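Side-chain contacts in fucolectin-related protein (Streptococcus pneumoniae, PDB 2WMF), which hydrolyses host blood-group carbohydrate antigens as a family 98 glycoside hydrolase, an activity probably tied to fucose utilization by the bacterium: residues S405-N408 / Y409-L413; P130-L133 / D134-F137; K383-I386 / S387-F390. All blocks are in the same frame, centred on the assembly; numbering follows the deposited sequence.

Interaction 1. Residues S405-N408 / Y409-L413; sequences SKVN and YLNSL
Val-407 and Asn-411, one helical turn apart, carry the main side-chain contact of the short helix 406-413. The two side chains lie alongside each other and point the same way, with CG1 of Val-407 3.6 Å from ND2 of Asn-411. The methyl gets there because it stands anti to the backbone N of Val-407 (chi1 172°), on the carbonyl side facing the next turn. An apolar touch is looser: CG of Lys-406 comes within 4.2 Å of CD1 of Leu-410.

Backbone hydrogen bonds tie the two turns together. Tyr-409 N donates to Ser-405 O, Leu-410 N to Lys-406 O at 3.0 Å with a nearly straight N-H...O angle of 176°, and Asn-411 N to Val-407 O at 2.8 Å. The fourth bond of the series, Ser-412 N to Asn-408 O, is weak, bent to 130°. Ser-412 N also donates to Tyr-409 O. That same carbonyl accepts the Ser-412 hydroxyl, OG lying 2.7 Å from Tyr-409 O in the carbonyl plane on a lone pair, and so is gripped twice by one residue.

The two asparagines are joined through solvent. A water gives a proton to OD1 of Asn-408 at 2.8 Å and accepts one from ND2 of Asn-411 at 3.1 Å, bridging the amides across the outer surface. The other end of the Asn-411 amide is fixed too, since OD1 is hydrogen-bonded to Tyr-371 OH; with both ends engaged, its flip is probably settled.

On its inner side the helix packs against two strands: Leu-410 and Leu-413 meet Ala-337 of strand 337-340, while Tyr-409 and Leu-410 rest on Leu-396 of strand 394-396. Lys-406 NZ reaches the carbonyls of Phe-352 and Gln-354 in the neighbouring loop.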
loop_
_atom_site.group_PDB
_atom_site.type_symbol
_atom_site.label_atom_id
_atom_site.label_comp_id
_atom_site.label_asym_id
_atom_site.label_seq_id
_atom_site.Cartn_x
_atom_site.Cartn_y
_atom_site.Cartn_z
ATOM N N SER A 405 4.902 -24.010 -21.061
ATOM C CA SER A 405 6.062 -23.128 -21.024
ATOM C C SER A 405 5.599 -21.686 -20.736
ATOM O O SER A 405 5.664 -20.773 -21.553
ATOM C CB SER A 405 6.849 -23.210 -22.311
ATOM O OG SER A 405 6.041 -22.744 -23.360
ATOM N N LYS A 406 5.171 -21.537 -19.507
ATOM C CA LYS A 406 4.531 -20.326 -19.019
ATOM C C LYS A 406 5.393 -19.072 -19.261
ATOM O O LYS A 406 4.915 -18.053 -19.794
ATOM C CB LYS A 406 4.287 -20.518 -17.521
ATOM C CG LYS A 406 3.847 -19.290 -16.781
ATOM C CD LYS A 406 3.771 -19.534 -15.282
ATOM C CE LYS A 406 5.190 -19.596 -14.675
ATOM N NZ LYS A 406 5.228 -19.975 -13.235
ATOM N N VAL A 407 6.655 -19.131 -18.841
ATOM C CA VAL A 407 7.512 -17.947 -18.925
ATOM C C VAL A 407 7.812 -17.574 -20.376
ATOM O O VAL A 407 7.720 -16.402 -20.774
ATOM C CB VAL A 407 8.816 -18.120 -18.080
ATOM C CG1 VAL A 407 9.789 -16.974 -18.341
ATOM C CG2 VAL A 407 8.461 -18.231 -16.609
ATOM N N ASN A 408 8.173 -18.565 -21.192
ATOM C CA ASN A 408 8.428 -18.289 -22.605
ATOM C C ASN A 408 7.183 -17.688 -23.282
ATOM O O ASN A 408 7.284 -16.764 -24.088
ATOM C CB ASN A 408 8.867 -19.568 -23.326
ATOM C CG ASN A 408 10.292 -19.988 -22.961
ATOM O OD1 ASN A 408 11.076 -19.196 -22.411
ATOM N ND2 ASN A 408 10.630 -21.246 -23.256
ATOM N N TYR A 409 6.007 -18.228 -22.963
ATOM C CA TYR A 409 4.782 -17.723 -23.581
ATOM C C TYR A 409 4.491 -16.278 -23.181
ATOM O O TYR A 409 4.269 -15.412 -24.019
ATOM C CB TYR A 409 3.571 -18.600 -23.267
ATOM C CG TYR A 409 2.354 -18.040 -23.950
ATOM C CD1 TYR A 409 2.258 -18.049 -25.336
ATOM C CD2 TYR A 409 1.344 -17.420 -23.220
ATOM C CE1 TYR A 409 1.191 -17.508 -25.977
ATOM C CE2 TYR A 409 0.244 -16.866 -23.839
ATOM C CZ TYR A 409 0.159 -16.906 -25.228
ATOM O OH TYR A 409 -0.928 -16.311 -25.846
ATOM N N LEU A 410 4.494 -15.999 -21.890
ATOM C CA LEU A 410 4.257 -14.612 -21.452
ATOM C C LEU A 410 5.344 -13.680 -21.987
ATOM O O LEU A 410 5.055 -12.547 -22.362
ATOM C CB LEU A 410 4.127 -14.562 -19.931
ATOM C CG LEU A 410 2.728 -15.074 -19.479
ATOM C CD1 LEU A 410 2.680 -15.383 -17.979
ATOM C CD2 LEU A 410 1.614 -14.081 -19.915
ATOM N N ASN A 411 6.597 -14.131 -22.058
ATOM C CA ASN A 411 7.633 -13.332 -22.664
ATOM C C ASN A 411 7.409 -13.006 -24.136
ATOM O O ASN A 411 7.969 -12.038 -24.645
ATOM C CB ASN A 411 8.992 -14.010 -22.477
ATOM C CG ASN A 411 9.488 -13.876 -21.035
ATOM O OD1 ASN A 411 8.821 -13.230 -20.209
ATOM N ND2 ASN A 411 10.650 -14.449 -20.731
ATOM N N SER A 412 6.635 -13.854 -24.821
ATOM C CA SER A 412 6.296 -13.586 -26.222
ATOM C C SER A 412 5.266 -12.446 -26.375
ATOM O O SER A 412 5.100 -11.901 -27.466
ATOM C CB SER A 412 5.813 -14.855 -26.945
ATOM O OG SER A 412 4.472 -15.181 -26.664
ATOM N N LEU A 413 4.578 -12.139 -25.275
ATOM C CA LEU A 413 3.579 -11.088 -25.220
ATOM C C LEU A 413 4.054 -9.782 -24.581
ATOM O O LEU A 413 3.631 -8.705 -24.992
ATOM C CB LEU A 413 2.309 -11.585 -24.498
ATOM C CG LEU A 413 1.630 -12.846 -24.981
ATOM C CD1 LEU A 413 0.446 -13.154 -24.065
ATOM C CD2 LEU A 413 1.164 -12.680 -26.434
HETATM O O HOH W 1 11.711 -16.502 -22.733
#

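Interaction 2. Residues P130-L133 / D134-F137; sequences PEWL and DEQF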
loop_
_atom_site.group_PDB
_atom_site.type_symbol
_atom_site.label_atom_id
_atom_site.label_comp_id
_atom_site.label_asym_id
_atom_site.label_seq_id
_atom_site.Cartn_x
_atom_site.Cartn_y
_atom_site.Cartn_z
ATOM N N PRO A 130 -27.662 -2.259 10.262
ATOM C CA PRO A 130 -27.658 -1.290 9.151
ATOM C C PRO A 130 -28.528 -0.045 9.389
ATOM O O PRO A 130 -28.168 1.058 8.976
ATOM C CB PRO A 130 -28.189 -2.110 7.961
ATOM C CG PRO A 130 -27.854 -3.527 8.289
ATOM C CD PRO A 130 -27.948 -3.629 9.791
ATOM N N GLU A 131 -29.670 -0.230 10.042
ATOM C CA GLU A 131 -30.527 0.901 10.412
ATOM C C GLU A 131 -29.795 1.949 11.303
ATOM O O GLU A 131 -29.984 3.174 11.135
ATOM C CB GLU A 131 -31.755 0.332 11.114
ATOM C CG GLU A 131 -32.642 -0.604 10.242
ATOM C CD GLU A 131 -32.121 -2.055 9.987
ATOM O OE1 GLU A 131 -31.167 -2.553 10.652
ATOM O OE2 GLU A 131 -32.711 -2.710 9.067
ATOM N N TRP A 132 -28.967 1.479 12.245
ATOM C CA TRP A 132 -28.164 2.358 13.087
ATOM C C TRP A 132 -27.138 3.131 12.267
ATOM O O TRP A 132 -26.950 4.333 12.442
ATOM C CB TRP A 132 -27.470 1.580 14.217
ATOM C CG TRP A 132 -26.574 2.401 15.103
ATOM C CD1 TRP A 132 -26.909 3.031 16.269
ATOM C CD2 TRP A 132 -25.180 2.695 14.883
ATOM N NE1 TRP A 132 -25.818 3.670 16.792
ATOM C CE2 TRP A 132 -24.746 3.504 15.960
ATOM C CE3 TRP A 132 -24.258 2.346 13.883
ATOM C CZ2 TRP A 132 -23.444 3.988 16.056
ATOM C CZ3 TRP A 132 -22.985 2.828 13.977
ATOM C CH2 TRP A 132 -22.570 3.617 15.058
ATOM N N LEU A 133 -26.477 2.455 11.349
ATOM C CA LEU A 133 -25.517 3.142 10.485
ATOM C C LEU A 133 -26.209 4.219 9.614
ATOM O O LEU A 133 -25.687 5.336 9.443
ATOM C CB LEU A 133 -24.803 2.136 9.586
ATOM C CG LEU A 133 -23.772 2.694 8.614
ATOM C CD1 LEU A 133 -22.661 3.399 9.371
ATOM C CD2 LEU A 133 -23.228 1.586 7.667
ATOM N N ASP A 134 -27.369 3.849 9.056
ATOM C CA ASP A 134 -28.204 4.760 8.241
ATOM C C ASP A 134 -28.461 6.072 9.039
ATOM O O ASP A 134 -28.238 7.176 8.533
ATOM C CB ASP A 134 -29.496 4.035 7.854
ATOM C CG ASP A 134 -30.391 4.835 6.910
ATOM O OD1 ASP A 134 -30.753 5.974 7.260
ATOM O OD2 ASP A 134 -30.673 4.317 5.816
ATOM N N GLU A 135 -28.841 5.924 10.310
ATOM C CA GLU A 135 -29.069 7.055 11.225
ATOM C C GLU A 135 -27.822 7.897 11.394
ATOM O O GLU A 135 -27.890 9.117 11.407
ATOM C CB GLU A 135 -29.550 6.549 12.597
ATOM C CG GLU A 135 -30.954 5.997 12.542
ATOM C CD GLU A 135 -31.362 5.252 13.826
ATOM O OE1 GLU A 135 -30.514 5.054 14.742
ATOM O OE2 GLU A 135 -32.555 4.840 13.903
ATOM N N GLN A 136 -26.667 7.248 11.519
ATOM C CA GLN A 136 -25.443 7.989 11.680
ATOM C C GLN A 136 -25.083 8.793 10.417
ATOM O O GLN A 136 -24.648 9.934 10.540
ATOM C CB GLN A 136 -24.271 7.107 12.151
ATOM C CG GLN A 136 -24.541 6.208 13.359
ATOM C CD GLN A 136 -25.422 6.873 14.431
ATOM O OE1 GLN A 136 -25.113 7.982 14.917
ATOM N NE2 GLN A 136 -26.534 6.221 14.774
ATOM N N PHE A 137 -25.296 8.220 9.228
ATOM C CA PHE A 137 -25.069 8.968 7.981
ATOM C C PHE A 137 -25.994 10.200 7.896
ATOM O O PHE A 137 -25.583 11.245 7.426
ATOM C CB PHE A 137 -25.303 8.092 6.753
ATOM C CG PHE A 137 -24.172 7.158 6.402
ATOM C CD1 PHE A 137 -22.884 7.640 6.236
ATOM C CD2 PHE A 137 -24.429 5.809 6.140
ATOM C CE1 PHE A 137 -21.818 6.778 5.865
ATOM C CE2 PHE A 137 -23.383 4.958 5.759
ATOM C CZ PHE A 137 -22.069 5.458 5.621
#
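Between Pro-130 and Phe-137 the backbone forms regular helix, each N-H from Asp-134 to Phe-137 donating to the carbonyl four residues earlier. Gln-136 folds back over the indole of Trp-132. With CG anti to the carbonyl carbon (chi1 -50°), that methylene lies over the six-membered ring in a CH-pi contact, 3.5 Å from the centroid and 6° off the ring normal; the bend at chi2 then brings NE2 back over the indole. NE2 sits over the same face toward the rim, 3.3 Å above the plane, with the amide and ring planes 28° apart. The same NE2 donates to Trp-132 O at 3.0 Å, and Gln-136 N approaches that oxygen from the opposite face of the carbonyl plane at 3.1 Å.

Leu-133 and Phe-137 make the apolar half, CG of the leucine lying 3.7 Å from CE2 of the ring. This pair looks inward to Leu-143 of strand 143-149 and to helix 159-172, in the barrel's beta-alpha-beta unit. Asp-134 turns away to a salt bridge with Lys-172 and hydrogen bonds with Tyr-173 and Gln-138.

One carbonyl thus takes two bonds from one residue, and the amide nitrogen of the buried Gln-136 has a polar partner while its methylene packs on an aromatic face. Bond and CH-pi contact together hold the side chain's rotation against the indole.

Interaction 3. Residues K383-I386 / S387-F390; sequences KEKI and SSIF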
loop_
_atom_site.group_PDB
_atom_site.type_symbol
_atom_site.label_atom_id
_atom_site.label_comp_id
_atom_site.label_asym_id
_atom_site.label_seq_id
_atom_site.Cartn_x
_atom_site.Cartn_y
_atom_site.Cartn_z
ATOM N N LYS A 383 -16.463 -15.324 -19.889
ATOM C CA LYS A 383 -15.370 -15.142 -20.822
ATOM C C LYS A 383 -15.691 -14.074 -21.867
ATOM O O LYS A 383 -14.823 -13.282 -22.233
ATOM C CB LYS A 383 -14.991 -16.457 -21.486
ATOM C CG LYS A 383 -13.518 -16.497 -21.971
ATOM C CD LYS A 383 -13.108 -17.906 -22.419
ATOM C CE LYS A 383 -11.644 -17.990 -22.903
ATOM N NZ LYS A 383 -11.194 -19.456 -23.012
ATOM N N GLU A 384 -16.949 -14.030 -22.314
ATOM C CA GLU A 384 -17.391 -13.015 -23.274
ATOM C C GLU A 384 -17.180 -11.611 -22.731
ATOM O O GLU A 384 -16.793 -10.686 -23.470
ATOM C CB GLU A 384 -18.877 -13.184 -23.599
ATOM C CG GLU A 384 -19.162 -13.723 -24.973
ATOM C CD GLU A 384 -19.039 -15.250 -25.139
ATOM O OE1 GLU A 384 -18.871 -15.687 -26.319
ATOM O OE2 GLU A 384 -19.142 -16.021 -24.142
ATOM N N LYS A 385 -17.435 -11.446 -21.433
ATOM C CA LYS A 385 -17.212 -10.163 -20.759
ATOM C C LYS A 385 -15.720 -9.781 -20.725
ATOM O O LYS A 385 -15.339 -8.621 -20.952
ATOM C CB LYS A 385 -17.791 -10.188 -19.348
ATOM C CG LYS A 385 -17.802 -8.830 -18.641
ATOM C CD LYS A 385 -18.502 -7.744 -19.482
ATOM C CE LYS A 385 -18.636 -6.432 -18.751
ATOM N NZ LYS A 385 -18.827 -5.322 -19.802
ATOM N N ILE A 386 -14.868 -10.771 -20.483
ATOM C CA ILE A 386 -13.419 -10.525 -20.509
ATOM C C ILE A 386 -12.971 -10.017 -21.876
ATOM O O ILE A 386 -12.184 -9.064 -21.985
ATOM C CB ILE A 386 -12.621 -11.785 -20.096
ATOM C CG1 ILE A 386 -13.015 -12.202 -18.681
ATOM C CG2 ILE A 386 -11.099 -11.527 -20.213
ATOM C CD1 ILE A 386 -12.369 -13.540 -18.206
ATOM N N SER A 387 -13.474 -10.682 -22.918
ATOM C CA SER A 387 -13.151 -10.346 -24.296
ATOM C C SER A 387 -13.600 -8.914 -24.578
ATOM O O SER A 387 -12.930 -8.167 -25.280
ATOM C CB SER A 387 -13.841 -11.329 -25.256
ATOM O OG SER A 387 -13.353 -12.656 -25.122
ATOM N N SER A 388 -14.723 -8.527 -23.991
ATOM C CA SER A 388 -15.250 -7.176 -24.096
ATOM C C SER A 388 -14.400 -6.120 -23.402
ATOM O O SER A 388 -14.175 -5.026 -23.936
ATOM C CB SER A 388 -16.671 -7.139 -23.518
ATOM O OG SER A 388 -17.212 -5.866 -23.672
ATOM N N ILE A 389 -13.897 -6.455 -22.209
ATOM C CA ILE A 389 -13.091 -5.516 -21.427
ATOM C C ILE A 389 -11.647 -5.421 -21.998
ATOM O O ILE A 389 -11.088 -4.336 -22.065
ATOM C CB ILE A 389 -13.015 -5.961 -19.954
ATOM C CG1 ILE A 389 -14.395 -5.899 -19.280
ATOM C CG2 ILE A 389 -12.058 -5.079 -19.161
ATOM C CD1 ILE A 389 -14.505 -6.740 -17.983
ATOM N N PHE A 390 -11.090 -6.569 -22.407
ATOM C CA PHE A 390 -9.677 -6.706 -22.811
ATOM C C PHE A 390 -9.643 -7.345 -24.239
ATOM O O PHE A 390 -9.136 -8.456 -24.449
ATOM C CB PHE A 390 -8.879 -7.625 -21.882
ATOM C CG PHE A 390 -8.871 -7.239 -20.419
ATOM C CD1 PHE A 390 -7.861 -6.414 -19.921
ATOM C CD2 PHE A 390 -9.780 -7.818 -19.517
ATOM C CE1 PHE A 390 -7.798 -6.119 -18.511
ATOM C CE2 PHE A 390 -9.702 -7.537 -18.128
ATOM C CZ PHE A 390 -8.724 -6.681 -17.662
#
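Ile-386 and Phe-390 form the close-packed side of the last turn of helix 383-389. The isoleucine crosses the aromatic ring at a slant, its CG2 4.0 Å from CD2 of Phe-390. CG2 is placed for this by standing anti to the backbone N, beside the carbonyl carbon, and so leans toward the following turn. Ile-386 O lies at the edge of the same ring, near its plane, 3.7 Å from CD2, and also accepts the Phe-390 N-H at 2.8 Å with an N-H...O angle of 155°. The phenyl group therefore meets both the methyl and the carbonyl of one residue. Within 387-390, Ile-389 CG2 rises over one face of the ring, offset toward its rim. Ile-386 continues inward to Val-338, Ile-377 and Ile-395, and Phe-390 likewise touches Val-338 and Ile-377.

The outer side is looser and more polar. Lys-385 keeps its aliphatic stem near Ile-389, CG lying 4.0 Å from CD1, while NZ stays 4.2 Å from OG of Ser-388. Closer to the backbone, CG1 of Ile-389 rests 3.3 Å from Lys-385 O, the carbonyl to which its own N-H is bonded. Ser-387 N donates to Lys-383 O at 3.0 Å, Ser-388 N to Glu-384 O at the same length. Glu-384, Lys-385 and Ser-388 are exposed, while Ser-387 sits at the border, touching Ile-395.

Phe-390 is the first residue to leave helical backbone angles (phi -126°, psi 64°), yet its N-H still completes the i to i+4 series, so the aromatic residue closes the helix while its ring stays in the apolar layer. Such two-faced packing is that of an amphipathic helix packed by its apolar side on short strands, here 337-340, 376-377 and 394-396 within the C-terminal family region.

In the fold
Each contact joins successive turns of its own helix, but their settings differ. Interaction 2 belongs to the closed eight-stranded parallel barrel, on the helix between its third and fourth strands, and has the larger buried share. Interactions 1 and 3 lie in the family's C-terminal range with centres about 21 Å apart; their separate helices pack on the same strands, 337-340 and 394-396. Interaction 1 is the surface contact, relying on a water bridge and asparagine amides, whereas interaction 3 divides into an apolar inner side and a charged outer one. Interaction 2, its centre about 51 Å from that of interaction 1, instead combines aromatic and amide packing.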